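Local structure of alcohol dehydrogenase, zinc-containing (Thermotoga maritima, 1VJ0) at residues N222-A227 against A241-N246; H19-E24 against L354-A359; D102-N107 against V161-E166; F35-I40 against S140-L145. The protein binds two zinc ions per chain and probably works as an oxidoreductase of the zinc-containing alcohol dehydrogenase family. All coordinates share one frame; numbering follows the deposited sequence.

Contact 1: N222-A227 against A241-N246; sequences NVIVIA and ADLTLN
In the beta-alpha-beta unit of strand 222-227, helix 230-238 and strand 243-246, Val223, Val225 and Ala227 bond to Asp242, Leu243 and Leu245 as parallel neighbours of a Rossmann-type sheet. Val225 N reaches Leu243 O at 3.0 Å, Val225 O takes the N-H of Leu245 at 2.9 Å, and Ala227 N returns to Leu245 O. Just before the second strand begins, Asp242 grips Val223 twice: its N gives a 2.8 Å bond to Val223 O, while its OD2 receives Val223 N at 2.9 Å through the anti lone pair and also forms a salt bridge with Arg216. Ile224 shares a face with Leu243 and Leu245, whose side chains pack on helix 252-262; apolar, branched residues suit that face. With CG1 anti to the carbonyl carbon (chi1 -64°), Ile224 lays CG1 4.0 Å from Leu243 CB and sends CG2 to within 3.9 Å of Leu245 CD1. With an alanine here, both branches would go, and a gap would probably open beside those two leucine atoms. Across the sheet Val225 CG2 meets Ala241 CB. Apolar packing thus fills the face of Ile224, while the carboxylate shared by Val223 N and Arg216 ties down the lead-in to the edge strand.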
loop_
_atom_site.group_PDB
_atom_site.type_symbol
_atom_site.label_atom_id
_atom_site.label_comp_id
_atom_site.label_asym_id
_atom_site.label_seq_id
_atom_site.Cartn_x
_atom_site.Cartn_y
_atom_site.Cartn_z
ATOM N N ASN A 222 8.759 15.217 -14.181
ATOM C CA ASN A 222 8.217 16.347 -14.933
ATOM C C ASN A 222 6.987 16.921 -14.238
ATOM O O ASN A 222 6.112 16.181 -13.778
ATOM C CB ASN A 222 7.774 15.914 -16.346
ATOM C CG ASN A 222 8.850 15.260 -17.134
ATOM O OD1 ASN A 222 8.692 14.118 -17.612
ATOM N ND2 ASN A 222 9.922 15.949 -17.311
ATOM N N VAL A 223 6.922 18.247 -14.173
ATOM C CA VAL A 223 5.759 18.931 -13.572
ATOM C C VAL A 223 5.194 19.924 -14.596
ATOM O O VAL A 223 5.930 20.813 -15.108
ATOM C CB VAL A 223 6.095 19.638 -12.231
ATOM C CG1 VAL A 223 4.871 20.439 -11.728
ATOM C CG2 VAL A 223 6.583 18.627 -11.173
ATOM N N ILE A 224 3.954 19.700 -15.001
ATOM C CA ILE A 224 3.313 20.541 -16.029
ATOM C C ILE A 224 2.085 21.173 -15.415
ATOM O O ILE A 224 1.304 20.477 -14.740
ATOM C CB ILE A 224 2.872 19.679 -17.242
ATOM C CG1 ILE A 224 4.096 19.059 -17.930
ATOM C CG2 ILE A 224 1.996 20.492 -18.265
ATOM C CD1 ILE A 224 3.914 17.573 -18.158
ATOM N N VAL A 225 1.915 22.485 -15.640
ATOM C CA VAL A 225 0.724 23.210 -15.171
ATOM C C VAL A 225 -0.125 23.757 -16.345
ATOM O O VAL A 225 0.417 24.334 -17.272
ATOM C CB VAL A 225 1.132 24.375 -14.273
ATOM C CG1 VAL A 225 -0.106 25.155 -13.793
ATOM C CG2 VAL A 225 1.926 23.845 -13.076
ATOM N N ILE A 226 -1.445 23.533 -16.276
ATOM C CA ILE A 226 -2.397 24.025 -17.267
ATOM C C ILE A 226 -3.327 24.990 -16.534
ATOM O O ILE A 226 -3.944 24.630 -15.528
ATOM C CB ILE A 226 -3.233 22.881 -17.912
ATOM C CG1 ILE A 226 -2.314 21.842 -18.534
ATOM C CG2 ILE A 226 -4.232 23.486 -18.948
ATOM C CD1 ILE A 226 -3.007 20.620 -19.027
ATOM N N ALA A 227 -3.369 26.208 -17.013
ATOM C CA ALA A 227 -4.223 27.274 -16.474
ATOM C C ALA A 227 -4.478 28.337 -17.542
ATOM O O ALA A 227 -3.962 28.254 -18.662
ATOM C CB ALA A 227 -3.592 27.913 -15.229
ATOM N N ALA A 241 7.718 24.467 -12.028
ATOM C CA ALA A 241 7.089 23.794 -13.174
ATOM C C ALA A 241 8.065 23.711 -14.361
ATOM O O ALA A 241 8.741 24.707 -14.708
ATOM C CB ALA A 241 5.795 24.515 -13.581
ATOM N N ASP A 242 8.107 22.556 -15.027
ATOM C CA ASP A 242 8.930 22.382 -16.234
ATOM C C ASP A 242 8.256 22.944 -17.492
ATOM O O ASP A 242 8.922 23.287 -18.446
ATOM C CB ASP A 242 9.196 20.884 -16.477
ATOM C CG ASP A 242 9.981 20.240 -15.345
ATOM O OD1 ASP A 242 11.162 20.606 -15.187
ATOM O OD2 ASP A 242 9.519 19.374 -14.599
ATOM N N LEU A 243 6.928 22.942 -17.505
ATOM C CA LEU A 243 6.157 23.403 -18.655
ATOM C C LEU A 243 4.875 23.946 -18.157
ATOM O O LEU A 243 4.293 23.409 -17.195
ATOM C CB LEU A 243 5.837 22.213 -19.567
ATOM C CG LEU A 243 5.009 22.469 -20.821
ATOM C CD1 LEU A 243 5.745 23.370 -21.782
ATOM C CD2 LEU A 243 4.628 21.166 -21.512
ATOM N N THR A 244 4.439 25.023 -18.769
ATOM C CA THR A 244 3.057 25.551 -18.581
ATOM C C THR A 244 2.334 25.587 -19.905
ATOM O O THR A 244 2.942 25.736 -20.942
ATOM C CB THR A 244 3.000 26.931 -17.874
ATOM O OG1 THR A 244 3.662 27.959 -18.618
ATOM C CG2 THR A 244 3.757 26.878 -16.579
ATOM N N LEU A 245 1.032 25.364 -19.858
ATOM C CA LEU A 245 0.193 25.480 -21.026
ATOM C C LEU A 245 -1.016 26.339 -20.707
ATOM O O LEU A 245 -1.817 26.023 -19.796
ATOM C CB LEU A 245 -0.265 24.101 -21.434
ATOM C CG LEU A 245 0.842 23.096 -21.790
ATOM C CD1 LEU A 245 0.361 21.677 -21.632
ATOM C CD2 LEU A 245 1.335 23.336 -23.202
ATOM N N ASN A 246 -1.137 27.434 -21.447
ATOM C CA ASN A 246 -2.251 28.329 -21.325
ATOM C C ASN A 246 -3.484 27.826 -22.086
ATOM O O ASN A 246 -3.523 27.842 -23.336
ATOM C CB ASN A 246 -1.840 29.690 -21.853
ATOM C CG ASN A 246 -2.834 30.746 -21.541
ATOM O OD1 ASN A 246 -4.036 30.491 -21.607
ATOM N ND2 ASN A 246 -2.353 31.991 -21.301
#

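Contact 2: H19-E24 against L354-A359; sequences HAMVLE and LPLKEA
Met21 and Leu356 pass one another head to tail, and the thioether chain lies against the turn of backbone that carries the leucine. Met21 CG is 3.5 Å from Leu356 O and 3.9 Å from Leu356 CD1, so one methylene touches both the backbone and a branch of the same residue. Beyond CG the chain folds at two successive bonds (chi2 -62°, chi3 -72°), which brings SD alongside Lys357 CA and leaves the terminal CE 3.8 Å from Lys357 O. An unbranched, flexible methionine suits this place because it can bend to follow a curved backbone surface. Ala359 CB fills in 4.0 Å from Met21 CG, its single methyl group letting the sulfur-bearing chain lie close to the first residue of helix 359-368. The segment 354-359 belongs to a beta-alpha-beta unit: strand 352-355 leads through a 3-10 turn at Leu356 and Lys357, and past the N-cap residue Glu358, into that helix, which returns the chain to strand 374-377, parallel to the first. Facing it is strand 16-22, half of a two-stranded antiparallel sheet with strand 31-37, on which Tyr32 also touches Met21. Leu356 O, beside Met21 CG, accepts the N-H of Ala359 at 2.9 Å, so the polar atom under the methionine is already bonded. The other branch of Leu356 serves His19: CD2 of the leucine lies 3.8 Å from CD2 of the imidazole and 3.9 Å from its NE2, an oblique approach that suits a flat ring with a carbon to offer the methyl.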
loop_
_atom_site.group_PDB
_atom_site.type_symbol
_atom_site.label_atom_id
_atom_site.label_comp_id
_atom_site.label_asym_id
_atom_site.label_seq_id
_atom_site.Cartn_x
_atom_site.Cartn_y
_atom_site.Cartn_z
ATOM N N HIS A 19 -9.450 42.342 19.834
ATOM C CA HIS A 19 -10.363 42.865 18.838
ATOM C C HIS A 19 -10.410 41.944 17.629
ATOM O O HIS A 19 -9.489 41.137 17.396
ATOM C CB HIS A 19 -9.991 44.275 18.428
ATOM C CG HIS A 19 -8.667 44.384 17.734
ATOM N ND1 HIS A 19 -7.491 44.560 18.415
ATOM C CD2 HIS A 19 -8.337 44.345 16.419
ATOM C CE1 HIS A 19 -6.486 44.652 17.558
ATOM N NE2 HIS A 19 -6.967 44.496 16.334
ATOM N N ALA A 20 -11.505 42.050 16.870
ATOM C CA ALA A 20 -11.689 41.213 15.708
ATOM C C ALA A 20 -12.652 41.850 14.719
ATOM O O ALA A 20 -13.340 42.833 15.015
ATOM C CB ALA A 20 -12.178 39.813 16.173
ATOM N N MET A 21 -12.658 41.287 13.528
ATOM C CA MET A 21 -13.554 41.676 12.466
ATOM C C MET A 21 -14.592 40.578 12.329
ATOM O O MET A 21 -14.272 39.466 11.951
ATOM C CB MET A 21 -12.784 41.868 11.164
ATOM C CG MET A 21 -11.798 43.016 11.249
ATOM S SD MET A 21 -12.519 44.649 11.542
ATOM C CE MET A 21 -13.266 44.947 9.952
ATOM N N VAL A 22 -15.821 40.939 12.686
ATOM C CA VAL A 22 -16.928 40.020 12.850
ATOM C C VAL A 22 -17.868 40.098 11.632
ATOM O O VAL A 22 -18.241 41.169 11.216
ATOM C CB VAL A 22 -17.661 40.355 14.149
ATOM C CG1 VAL A 22 -18.876 39.435 14.389
ATOM C CG2 VAL A 22 -16.641 40.295 15.320
ATOM N N LEU A 23 -18.243 38.936 11.119
ATOM C CA LEU A 23 -19.345 38.790 10.184
ATOM C C LEU A 23 -20.627 38.644 10.991
ATOM O O LEU A 23 -20.794 37.649 11.714
ATOM C CB LEU A 23 -19.153 37.517 9.363
ATOM C CG LEU A 23 -20.197 37.226 8.263
ATOM C CD1 LEU A 23 -20.147 38.304 7.155
ATOM C CD2 LEU A 23 -19.902 35.917 7.693
ATOM N N GLU A 24 -21.519 39.626 10.853
ATOM C CA GLU A 24 -22.804 39.650 11.558
ATOM C C GLU A 24 -23.965 39.210 10.694
ATOM O O GLU A 24 -24.922 38.604 11.198
ATOM C CB GLU A 24 -23.152 41.079 11.943
ATOM C CG GLU A 24 -22.216 41.800 12.867
ATOM C CD GLU A 24 -22.854 43.137 13.212
ATOM O OE1 GLU A 24 -22.962 44.020 12.307
ATOM O OE2 GLU A 24 -23.374 43.241 14.342
ATOM N N LEU A 354 -2.256 43.114 4.403
ATOM C CA LEU A 354 -3.108 44.206 4.881
ATOM C C LEU A 354 -3.253 44.145 6.376
ATOM O O LEU A 354 -3.143 43.076 6.925
ATOM C CB LEU A 354 -4.499 44.129 4.258
ATOM C CG LEU A 354 -4.649 44.798 2.891
ATOM C CD1 LEU A 354 -3.661 44.309 1.886
ATOM C CD2 LEU A 354 -6.049 44.537 2.380
ATOM N N PRO A 355 -3.518 45.285 7.009
ATOM C CA PRO A 355 -3.903 45.331 8.418
ATOM C C PRO A 355 -5.210 44.606 8.658
ATOM O O PRO A 355 -6.111 44.649 7.809
ATOM C CB PRO A 355 -4.104 46.821 8.707
ATOM C CG PRO A 355 -3.623 47.546 7.588
ATOM C CD PRO A 355 -3.506 46.623 6.400
ATOM N N LEU A 356 -5.347 43.985 9.830
ATOM C CA LEU A 356 -6.623 43.271 10.158
ATOM C C LEU A 356 -7.867 44.119 9.921
ATOM O O LEU A 356 -8.870 43.636 9.397
ATOM C CB LEU A 356 -6.617 42.792 11.621
ATOM C CG LEU A 356 -7.911 42.228 12.180
ATOM C CD1 LEU A 356 -8.450 41.099 11.290
ATOM C CD2 LEU A 356 -7.637 41.795 13.627
ATOM N N LYS A 357 -7.804 45.390 10.320
ATOM C CA LYS A 357 -8.929 46.300 10.163
ATOM C C LYS A 357 -9.364 46.582 8.724
ATOM O O LYS A 357 -10.470 47.109 8.518
ATOM C CB LYS A 357 -8.675 47.615 10.913
ATOM C CG LYS A 357 -8.739 47.422 12.453
ATOM C CD LYS A 357 -8.288 48.716 13.181
ATOM C CE LYS A 357 -8.306 48.562 14.722
ATOM N NZ LYS A 357 -7.659 49.775 15.436
ATOM N N GLU A 358 -8.539 46.191 7.754
ATOM C CA GLU A 358 -8.900 46.205 6.327
ATOM C C GLU A 358 -9.374 44.841 5.773
ATOM O O GLU A 358 -9.340 44.574 4.574
ATOM C CB GLU A 358 -7.729 46.751 5.545
ATOM C CG GLU A 358 -7.479 48.234 5.894
ATOM C CD GLU A 358 -6.538 48.944 4.947
ATOM O OE1 GLU A 358 -5.834 48.282 4.162
ATOM O OE2 GLU A 358 -6.490 50.192 4.962
ATOM N N ALA A 359 -9.858 43.991 6.667
ATOM C CA ALA A 359 -10.353 42.683 6.258
ATOM C C ALA A 359 -11.401 42.769 5.114
ATOM O O ALA A 359 -11.470 41.876 4.250
ATOM C CB ALA A 359 -10.867 41.849 7.498
#

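Contact 3: D102-N107 against V161-E166; sequences DLIVWN and VLKVSE
Val105 and Leu162 form the hydrogen-bonded centre of this antiparallel pair, each N-H going to the other's carbonyl. Val105 N to Leu162 O and Leu162 N to Val105 O both measure 2.9 Å, the second almost straight at 175°. Two residues further along, Val164 N binds Leu103 O equally closely, but from above the carbonyl plane, 44° out of it. The return link there is made by water, which accepts from Leu103 N and donates to Val164 O at 2.7 Å.

Among the apolar contacts, Ile104 crosses Val161 obliquely, its CB 3.7 Å from Val161 CG1, a methyl group that the valine turns anti to its own N (chi1 -180°). On the other face Leu103 CB meets Val164 CG2 at 3.7 Å, and Val105 CG2 faces Val164 CG1. Beta-branched residues suit such extended backbone and give both faces broad aliphatic cover.

The charged pair meets indirectly. Asp102 OD2 and Lys163 NZ, 4.3 Å apart, share a water that donates to the carboxylate and accepts from the ammonium; Lys99 pairs with Asp102 OD1 and Glu96 with Lys163 NZ, so each charge has a direct mate elsewhere.

In the fold, strand 103-106 pairs with strand 161-164 and also with strand 78-86, inside the GroES-like domain. Ile104 and Trp106 turn their side chains to strands 45-54 and 152-155, and the indole comes within about 8 Å of the side chains of the zinc ligands His77 and Glu78.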
loop_
_atom_site.group_PDB
_atom_site.type_symbol
_atom_site.label_atom_id
_atom_site.label_comp_id
_atom_site.label_asym_id
_atom_site.label_seq_id
_atom_site.Cartn_x
_atom_site.Cartn_y
_atom_site.Cartn_z
ATOM N N ASP A 102 6.134 31.106 22.912
ATOM C CA ASP A 102 6.333 30.166 21.811
ATOM C C ASP A 102 5.585 30.575 20.548
ATOM O O ASP A 102 4.442 31.030 20.617
ATOM C CB ASP A 102 5.880 28.752 22.174
ATOM C CG ASP A 102 6.802 28.075 23.183
ATOM O OD1 ASP A 102 7.944 28.523 23.387
ATOM O OD2 ASP A 102 6.452 27.079 23.839
ATOM N N LEU A 103 6.217 30.358 19.394
ATOM C CA LEU A 103 5.553 30.543 18.094
ATOM C C LEU A 103 4.984 29.219 17.726
ATOM O O LEU A 103 5.635 28.179 17.918
ATOM C CB LEU A 103 6.521 31.045 17.021
ATOM C CG LEU A 103 7.231 32.368 17.348
ATOM C CD1 LEU A 103 8.268 32.707 16.315
ATOM C CD2 LEU A 103 6.247 33.521 17.481
ATOM N N ILE A 104 3.756 29.243 17.222
ATOM C CA ILE A 104 3.064 28.039 16.822
ATOM C C ILE A 104 2.258 28.189 15.557
ATOM O O ILE A 104 1.849 29.296 15.165
ATOM C CB ILE A 104 2.136 27.537 17.981
ATOM C CG1 ILE A 104 0.993 28.527 18.276
ATOM C CG2 ILE A 104 2.968 27.261 19.191
ATOM C CD1 ILE A 104 -0.143 27.913 19.162
ATOM N N VAL A 105 2.026 27.047 14.922
ATOM C CA VAL A 105 0.967 26.897 13.973
ATOM C C VAL A 105 0.134 25.682 14.419
ATOM O O VAL A 105 0.534 24.928 15.315
ATOM C CB VAL A 105 1.462 26.729 12.524
ATOM C CG1 VAL A 105 2.121 27.978 12.070
ATOM C CG2 VAL A 105 2.438 25.537 12.388
ATOM N N TRP A 106 -1.054 25.541 13.837
ATOM C CA TRP A 106 -1.974 24.536 14.284
ATOM C C TRP A 106 -2.889 24.078 13.181
ATOM O O TRP A 106 -3.145 24.783 12.182
ATOM C CB TRP A 106 -2.822 25.043 15.482
ATOM C CG TRP A 106 -3.625 26.276 15.187
ATOM C CD1 TRP A 106 -4.924 26.319 14.751
ATOM C CD2 TRP A 106 -3.208 27.654 15.302
ATOM N NE1 TRP A 106 -5.325 27.617 14.583
ATOM C CE2 TRP A 106 -4.295 28.457 14.902
ATOM C CE3 TRP A 106 -2.032 28.278 15.691
ATOM C CZ2 TRP A 106 -4.236 29.849 14.885
ATOM C CZ3 TRP A 106 -1.965 29.668 15.662
ATOM C CH2 TRP A 106 -3.069 30.438 15.262
ATOM N N ASN A 107 -3.399 22.879 13.367
ATOM C CA ASN A 107 -4.423 22.340 12.448
ATOM C C ASN A 107 -5.766 23.052 12.754
ATOM O O ASN A 107 -6.262 23.047 13.891
ATOM C CB ASN A 107 -4.522 20.790 12.630
ATOM C CG ASN A 107 -5.474 20.104 11.647
ATOM O OD1 ASN A 107 -6.254 20.751 10.924
ATOM N ND2 ASN A 107 -5.403 18.759 11.616
ATOM N N VAL A 161 -1.090 21.139 17.551
ATOM C CA VAL A 161 -0.210 22.277 17.476
ATOM C C VAL A 161 1.195 21.802 17.140
ATOM O O VAL A 161 1.647 20.702 17.543
ATOM C CB VAL A 161 -0.214 23.019 18.839
ATOM C CG1 VAL A 161 0.696 24.223 18.794
ATOM C CG2 VAL A 161 -1.660 23.430 19.225
ATOM N N LEU A 162 1.920 22.676 16.447
ATOM C CA LEU A 162 3.338 22.498 16.199
ATOM C C LEU A 162 4.058 23.836 16.502
ATOM O O LEU A 162 3.684 24.849 15.954
ATOM C CB LEU A 162 3.508 22.163 14.731
ATOM C CG LEU A 162 4.674 21.355 14.206
ATOM C CD1 LEU A 162 4.835 20.046 14.985
ATOM C CD2 LEU A 162 4.495 21.054 12.696
ATOM N N LYS A 163 5.047 23.786 17.398
ATOM C CA LYS A 163 5.976 24.855 17.678
ATOM C C LYS A 163 6.865 25.069 16.471
ATOM O O LYS A 163 7.352 24.098 15.875
ATOM C CB LYS A 163 6.936 24.483 18.804
ATOM C CG LYS A 163 6.563 24.928 20.139
ATOM C CD LYS A 163 7.537 24.383 21.197
ATOM C CE LYS A 163 8.765 25.260 21.305
ATOM N NZ LYS A 163 9.684 24.662 22.361
ATOM N N VAL A 164 7.100 26.340 16.158
ATOM C CA VAL A 164 7.999 26.727 15.091
ATOM C C VAL A 164 9.000 27.707 15.662
ATOM O O VAL A 164 8.961 28.041 16.861
ATOM C CB VAL A 164 7.249 27.312 13.871
ATOM C CG1 VAL A 164 6.350 26.284 13.224
ATOM C CG2 VAL A 164 6.470 28.586 14.248
ATOM N N SER A 165 9.945 28.165 14.843
ATOM C CA SER A 165 10.972 29.079 15.321
ATOM C C SER A 165 10.912 30.435 14.637
ATOM O O SER A 165 10.142 30.643 13.700
ATOM C CB SER A 165 12.332 28.488 15.067
ATOM O OG SER A 165 12.696 28.694 13.717
ATOM N N GLU A 166 11.757 31.357 15.098
ATOM C CA GLU A 166 11.820 32.702 14.497
ATOM C C GLU A 166 12.444 32.668 13.098
ATOM O O GLU A 166 12.421 33.676 12.393
ATOM C CB GLU A 166 12.593 33.655 15.397
ATOM C CG GLU A 166 12.000 33.690 16.794
ATOM C CD GLU A 166 12.658 34.667 17.729
ATOM O OE1 GLU A 166 13.918 34.678 17.835
ATOM O OE2 GLU A 166 11.888 35.416 18.382
HETATM O O HOH W 1 8.278 25.270 24.502
HETATM O O HOH W 2 8.656 28.810 19.453
#

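Contact 4: F35-I40 against S140-L145; sequences FEISDI and SEYPHL
The phenol oxygen of Tyr142 is held by two backbone groups just past the end of strand 31-37: Ser38 N donates to OH at 2.8 Å, and OH in turn donates to Asp39 O, in the carbonyl plane and on a lone pair. The 2.5 Å between Tyr142 OH and Asp39 O is shorter than usual, and its exact value is doubtful. CG of the tyrosine stands anti to its backbone N (chi1 -178°), which carries the ring across to residues 38-39, where both partners meet it near the ring plane. A tyrosine suits the place, being long enough to reach the backbone there, with a hydroxyl that both gives and takes a bond. The peptide before Pro143 is cis, and Pro143 CB lies 3.6 Å above one face of the Tyr142 ring. This turn belongs to the long loop between strands 131-132 and 152-155, laid over the small antiparallel sheet of strands 16-22 and 31-37; Leu145 ties it by backbone bonding to Val154. Ile37 and Leu145 meet end-on, Ile37 CG1 3.6 Å from Leu145 CD1, and Ile37 CD1 comes 3.4 Å from Pro143 O. The second methyl of Leu145, CD2, sits over one face of the Phe35 ring, 4.2 Å from its centroid, in a CH-pi contact. His144 meets Phe35 obliquely, the planes 36° apart and Phe35 CD2 3.7 Å from His144 CD2, while its ND1 is hydrogen-bonded to Cys139 O. Replacing Phe35 by an alanine would probably leave the leucine methyl and the His144 ring without their aromatic neighbour.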
loop_
_atom_site.group_PDB
_atom_site.type_symbol
_atom_site.label_atom_id
_atom_site.label_comp_id
_atom_site.label_asym_id
_atom_site.label_seq_id
_atom_site.Cartn_x
_atom_site.Cartn_y
_atom_site.Cartn_z
ATOM N N PHE A 35 -13.182 42.844 22.606
ATOM C CA PHE A 35 -13.550 41.771 23.558
ATOM C C PHE A 35 -12.596 41.824 24.752
ATOM O O PHE A 35 -11.476 42.241 24.606
ATOM C CB PHE A 35 -13.420 40.403 22.926
ATOM C CG PHE A 35 -14.243 40.220 21.692
ATOM C CD1 PHE A 35 -13.754 40.607 20.447
ATOM C CD2 PHE A 35 -15.495 39.654 21.764
ATOM C CE1 PHE A 35 -14.549 40.441 19.295
ATOM C CE2 PHE A 35 -16.288 39.457 20.613
ATOM C CZ PHE A 35 -15.825 39.866 19.395
ATOM N N GLU A 36 -13.028 41.414 25.939
ATOM C CA GLU A 36 -12.097 41.362 27.070
ATOM C C GLU A 36 -12.021 39.892 27.444
ATOM O O GLU A 36 -13.043 39.233 27.666
ATOM C CB GLU A 36 -12.546 42.247 28.263
ATOM C CG GLU A 36 -11.760 41.928 29.549
ATOM C CD GLU A 36 -12.040 42.830 30.741
ATOM O OE1 GLU A 36 -13.010 43.616 30.688
ATOM O OE2 GLU A 36 -11.279 42.749 31.748
ATOM N N ILE A 37 -10.816 39.345 27.461
ATOM C CA ILE A 37 -10.665 37.912 27.687
ATOM C C ILE A 37 -10.058 37.754 29.081
ATOM O O ILE A 37 -9.008 38.333 29.358
ATOM C CB ILE A 37 -9.790 37.215 26.629
ATOM C CG1 ILE A 37 -10.264 37.446 25.173
ATOM C CG2 ILE A 37 -9.749 35.756 26.935
ATOM C CD1 ILE A 37 -11.761 37.127 24.903
ATOM N N SER A 38 -10.774 37.044 29.967
ATOM C CA SER A 38 -10.291 36.747 31.321
ATOM C C SER A 38 -10.044 35.243 31.354
ATOM O O SER A 38 -9.033 34.768 30.827
ATOM C CB SER A 38 -11.293 37.217 32.353
ATOM O OG SER A 38 -10.850 36.883 33.658
ATOM N N ASP A 39 -11.001 34.488 31.848
ATOM C CA ASP A 39 -10.898 33.056 31.925
ATOM C C ASP A 39 -11.002 32.387 30.526
ATOM O O ASP A 39 -11.624 32.942 29.635
ATOM C CB ASP A 39 -12.007 32.576 32.859
ATOM C CG ASP A 39 -11.656 31.308 33.512
ATOM O OD1 ASP A 39 -10.617 30.728 33.107
ATOM O OD2 ASP A 39 -12.320 30.793 34.441
ATOM N N ILE A 40 -10.330 31.251 30.312
ATOM C CA ILE A 40 -10.536 30.425 29.117
ATOM C C ILE A 40 -10.835 28.959 29.529
ATOM O O ILE A 40 -10.467 28.555 30.647
ATOM C CB ILE A 40 -9.317 30.510 28.143
ATOM C CG1 ILE A 40 -7.999 30.008 28.780
ATOM C CG2 ILE A 40 -9.106 31.950 27.684
ATOM C CD1 ILE A 40 -6.772 30.191 27.872
ATOM N N SER A 140 -20.398 34.101 19.197
ATOM C CA SER A 140 -21.270 34.780 20.141
ATOM C C SER A 140 -21.109 34.269 21.603
ATOM O O SER A 140 -21.302 35.032 22.530
ATOM C CB SER A 140 -22.734 34.754 19.664
ATOM O OG SER A 140 -23.171 33.439 19.670
ATOM N N GLU A 141 -20.760 33.008 21.807
ATOM C CA GLU A 141 -20.545 32.485 23.177
ATOM C C GLU A 141 -19.108 32.764 23.618
ATOM O O GLU A 141 -18.175 32.483 22.867
ATOM C CB GLU A 141 -20.808 30.969 23.280
ATOM C CG GLU A 141 -20.451 30.122 22.053
ATOM C CD GLU A 141 -21.363 30.350 20.821
ATOM O OE1 GLU A 141 -22.604 30.318 20.988
ATOM O OE2 GLU A 141 -20.839 30.564 19.689
ATOM N N TYR A 142 -18.945 33.286 24.831
ATOM C CA TYR A 142 -17.626 33.530 25.426
ATOM C C TYR A 142 -16.867 32.205 25.389
ATOM O O TYR A 142 -17.496 31.200 25.637
ATOM C CB TYR A 142 -17.805 34.021 26.882
ATOM C CG TYR A 142 -16.487 34.353 27.560
ATOM C CD1 TYR A 142 -15.773 33.357 28.250
ATOM C CD2 TYR A 142 -15.915 35.603 27.429
ATOM C CE1 TYR A 142 -14.563 33.627 28.846
ATOM C CE2 TYR A 142 -14.700 35.889 28.011
ATOM C CZ TYR A 142 -14.030 34.901 28.734
ATOM O OH TYR A 142 -12.802 35.170 29.308
ATOM N N PRO A 143 -15.569 32.179 25.046
ATOM C CA PRO A 143 -14.684 33.356 25.007
ATOM C C PRO A 143 -14.564 33.990 23.603
ATOM O O PRO A 143 -13.691 34.805 23.400
ATOM C CB PRO A 143 -13.356 32.780 25.473
ATOM C CG PRO A 143 -13.370 31.385 24.867
ATOM C CD PRO A 143 -14.774 30.933 25.001
ATOM N N HIS A 144 -15.492 33.640 22.692
ATOM C CA HIS A 144 -15.741 34.372 21.415
ATOM C C HIS A 144 -14.754 34.175 20.267
ATOM O O HIS A 144 -15.172 34.036 19.107
ATOM C CB HIS A 144 -15.857 35.877 21.656
ATOM C CG HIS A 144 -16.811 36.249 22.750
ATOM N ND1 HIS A 144 -18.167 35.993 22.672
ATOM C CD2 HIS A 144 -16.608 36.869 23.947
ATOM C CE1 HIS A 144 -18.757 36.417 23.784
ATOM N NE2 HIS A 144 -17.840 36.959 24.569
ATOM N N LEU A 145 -13.458 34.182 20.584
ATOM C CA LEU A 145 -12.369 34.260 19.592
ATOM C C LEU A 145 -12.049 32.895 19.005
ATOM O O LEU A 145 -11.123 32.190 19.465
ATOM C CB LEU A 145 -11.116 34.904 20.251
ATOM C CG LEU A 145 -11.343 36.258 20.937
ATOM C CD1 LEU A 145 -10.104 36.729 21.634
ATOM C CD2 LEU A 145 -11.872 37.331 19.956
#

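How the contacts relate
Contacts 2 and 4 are neighbours, their centres about 17 Å apart: strands 16-22 and 31-37 pair in one small sheet, where Phe35 packs on Ala20 and Val22. Contact 3 lies within the sheet that also holds strand 352-355 of contact 2, about 23 Å from contact 2 and 22 Å from contact 4, centre to centre. Contact 1 stands apart, its centre about 33 to 47 Å from those of the others, in the parallel Rossmann-type sheet. Along the chain, contacts 3 and 4 alternate their segments and close before contact 1 opens, while contact 2 spans all three. The chain thus leaves the zinc-binding part, builds the Rossmann-type domain, and returns to close against its own beginning.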